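Local structure of transcriptional regulator WhiB1 (6ONO) at residues Arg10-Asp13 against Pro14-Phe18. The protein acts as a transcriptional repressor carrying a nitric oxide-reactive [4Fe-4S] cluster, and is probably redox-responsive. Sequence-based numbering, arbitrary orientation.
Sequences RDED and PELFF
Asp13 and Leu16 close a type I beta turn over Pro14 and Glu15, with Leu16 N donating to Asp13 O at 3.0 Å and an N-H...O angle of 152°. Phe17 N continues the 3-10 coil by bonding to Pro14 O at 3.0 Å. The Asp13 side chain adds a second bond around the same bend. With CG anti to the backbone N (chi1 -177°), OD1 reaches forward over the Pro14 nitrogen. There OD1 accepts Glu15 N at 3.1 Å, met from above the carboxylate plane. Glu15 OE2 is held outside this turn, by a basic side chain on the chain of another protein. Glu12 packs lightly, its CB lying 4.2 Å from CE1 at the edge of the Phe17 ring. Glu12 OE2 forms a salt bridge with Arg39. Phe17 is buried, and its side chain also touches Cys9 and, on helix 27-38, Ala33 and Val36. The nearest atoms of its side chain and the iron-sulfur cluster are about 4 Å apart. An Asx turn over Asp13-Pro14-Glu15, with proline in the middle, lies on the type I turn Asp13 to Leu16 and opens the 3-10 segment, which here carries an aromatic ring to the cluster site of a WhiB protein.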
ATOM      1  N   ARG A  10       4.204  13.382   2.076  1.00 43.06           N
ATOM      2  CA  ARG A  10       3.742  13.937   0.815  1.00 40.35           C
ATOM      3  C   ARG A  10       4.884  14.517  -0.002  1.00 43.56           C
ATOM      4  O   ARG A  10       4.709  14.751  -1.201  1.00 45.78           O
ATOM      5  CB  ARG A  10       2.665  14.984   1.069  1.00 40.88           C
ATOM      6  CG  ARG A  10       1.333  14.360   1.407  1.00 42.01           C
ATOM      7  CD  ARG A  10       0.387  15.363   2.040  1.00 56.31           C
ATOM      8  NE  ARG A  10      -0.034  16.388   1.093  1.00 57.07           N
ATOM      9  CZ  ARG A  10      -1.028  16.235   0.222  1.00 58.86           C
ATOM     10  NH1 ARG A  10      -1.345  17.223  -0.602  1.00 65.68           N
ATOM     11  NH2 ARG A  10      -1.699  15.093   0.171  1.00 61.50           N
ATOM     12  N   ASP A  11       6.046  14.767   0.611  1.00 41.44           N
ATOM     13  CA  ASP A  11       7.189  15.302  -0.120  1.00 44.90           C
ATOM     14  C   ASP A  11       8.276  14.255  -0.347  1.00 41.05           C
ATOM     15  O   ASP A  11       9.416  14.611  -0.652  1.00 49.49           O
ATOM     16  CB  ASP A  11       7.770  16.516   0.609  1.00 52.04           C
ATOM     17  CG  ASP A  11       6.811  17.692   0.642  1.00 64.83           C
ATOM     18  OD1 ASP A  11       6.330  18.111  -0.434  1.00 60.76           O
ATOM     19  OD2 ASP A  11       6.537  18.200   1.750  1.00 70.43           O
ATOM     20  N   GLU A  12       7.940  12.975  -0.232  1.00 43.65           N
ATOM     21  CA  GLU A  12       8.895  11.882  -0.353  1.00 37.60           C
ATOM     22  C   GLU A  12       8.461  10.928  -1.462  1.00 39.98           C
ATOM     23  O   GLU A  12       7.333  10.984  -1.961  1.00 37.29           O
ATOM     24  CB  GLU A  12       9.011  11.117   0.974  1.00 39.32           C
ATOM     25  CG  GLU A  12       9.230  12.001   2.195  1.00 45.20           C
ATOM     26  CD  GLU A  12      10.667  12.467   2.338  1.00 49.50           C
ATOM     27  OE1 GLU A  12      11.578  11.731   1.896  1.00 43.76           O
ATOM     28  OE2 GLU A  12      10.888  13.566   2.897  1.00 55.49           O
ATOM     29  N   ASP A  13       9.386  10.061  -1.858  1.00 33.03           N
ATOM     30  CA  ASP A  13       9.065   8.918  -2.702  1.00 36.43           C
ATOM     31  C   ASP A  13       8.077   8.009  -1.976  1.00 33.07           C
ATOM     32  O   ASP A  13       8.414   7.479  -0.910  1.00 29.48           O
ATOM     33  CB  ASP A  13      10.345   8.151  -3.043  1.00 33.27           C
ATOM     34  CG  ASP A  13      10.110   6.979  -3.990  1.00 41.27           C
ATOM     35  OD1 ASP A  13       8.941   6.677  -4.340  1.00 36.15           O
ATOM     36  OD2 ASP A  13      11.116   6.345  -4.376  1.00 36.12           O
ATOM     37  N   PRO A  14       6.859   7.809  -2.497  1.00 28.93           N
ATOM     38  CA  PRO A  14       5.890   6.958  -1.782  1.00 26.12           C
ATOM     39  C   PRO A  14       6.389   5.545  -1.534  1.00 24.65           C
ATOM     40  O   PRO A  14       6.048   4.945  -0.502  1.00 22.53           O
ATOM     41  CB  PRO A  14       4.660   6.973  -2.703  1.00 27.64           C
ATOM     42  CG  PRO A  14       4.815   8.192  -3.535  1.00 33.69           C
ATOM     43  CD  PRO A  14       6.286   8.404  -3.716  1.00 32.85           C
ATOM     44  N   GLU A  15       7.220   5.006  -2.431  1.00 21.92           N
ATOM     45  CA  GLU A  15       7.706   3.638  -2.279  1.00 21.99           C
ATOM     46  C   GLU A  15       8.637   3.477  -1.099  1.00 23.33           C
ATOM     47  O   GLU A  15       8.915   2.339  -0.701  1.00 19.49           O
ATOM     48  CB  GLU A  15       8.403   3.166  -3.559  1.00 23.21           C
ATOM     49  CG  GLU A  15       7.419   2.617  -4.575  1.00 24.56           C
ATOM     50  CD  GLU A  15       6.786   1.308  -4.124  1.00 29.30           C
ATOM     51  OE1 GLU A  15       7.414   0.245  -4.348  1.00 27.40           O
ATOM     52  OE2 GLU A  15       5.677   1.336  -3.533  1.00 25.95           O
ATOM     53  N   LEU A  16       9.148   4.582  -0.555  1.00 22.59           N
ATOM     54  CA  LEU A  16       9.945   4.488   0.659  1.00 22.31           C
ATOM     55  C   LEU A  16       9.145   3.843   1.773  1.00 20.12           C
ATOM     56  O   LEU A  16       9.708   3.141   2.624  1.00 21.33           O
ATOM     57  CB  LEU A  16      10.424   5.876   1.083  1.00 24.43           C
ATOM     58  CG  LEU A  16      11.151   5.996   2.422  1.00 26.26           C
ATOM     59  CD1 LEU A  16      12.478   5.242   2.377  1.00 27.88           C
ATOM     60  CD2 LEU A  16      11.351   7.461   2.770  1.00 25.48           C
ATOM     61  N   PHE A  17       7.832   4.026   1.766  1.00 19.35           N
ATOM     62  CA  PHE A  17       7.020   3.522   2.862  1.00 18.10           C
ATOM     63  C   PHE A  17       6.542   2.111   2.615  1.00 19.70           C
ATOM     64  O   PHE A  17       5.801   1.571   3.435  1.00 19.09           O
ATOM     65  CB  PHE A  17       5.861   4.482   3.117  1.00 19.11           C
ATOM     66  CG  PHE A  17       6.338   5.810   3.581  1.00 18.29           C
ATOM     67  CD1 PHE A  17       6.706   6.780   2.663  1.00 22.17           C
ATOM     68  CD2 PHE A  17       6.549   6.040   4.921  1.00 18.37           C
ATOM     69  CE1 PHE A  17       7.200   7.979   3.085  1.00 21.61           C
ATOM     70  CE2 PHE A  17       7.043   7.244   5.356  1.00 20.58           C
ATOM     71  CZ  PHE A  17       7.378   8.211   4.441  1.00 21.77           C
ATOM     72  N   PHE A  18       6.999   1.477   1.535  1.00 15.84           N
ATOM     73  CA  PHE A  18       6.627   0.102   1.217  1.00 16.43           C
ATOM     74  C   PHE A  18       7.879  -0.703   0.891  1.00 17.36           C
ATOM     75  O   PHE A  18       8.108  -1.085  -0.263  1.00 18.83           O
ATOM     76  CB  PHE A  18       5.602   0.086   0.083  1.00 17.46           C
ATOM     77  CG  PHE A  18       4.266   0.587   0.523  1.00 17.03           C
ATOM     78  CD1 PHE A  18       3.991   1.952   0.541  1.00 16.93           C
ATOM     79  CD2 PHE A  18       3.320  -0.296   1.026  1.00 17.11           C
ATOM     80  CE1 PHE A  18       2.766   2.422   1.003  1.00 17.01           C
ATOM     81  CE2 PHE A  18       2.110   0.162   1.507  1.00 17.06           C
ATOM     82  CZ  PHE A  18       1.828   1.522   1.491  1.00 17.03           C
TER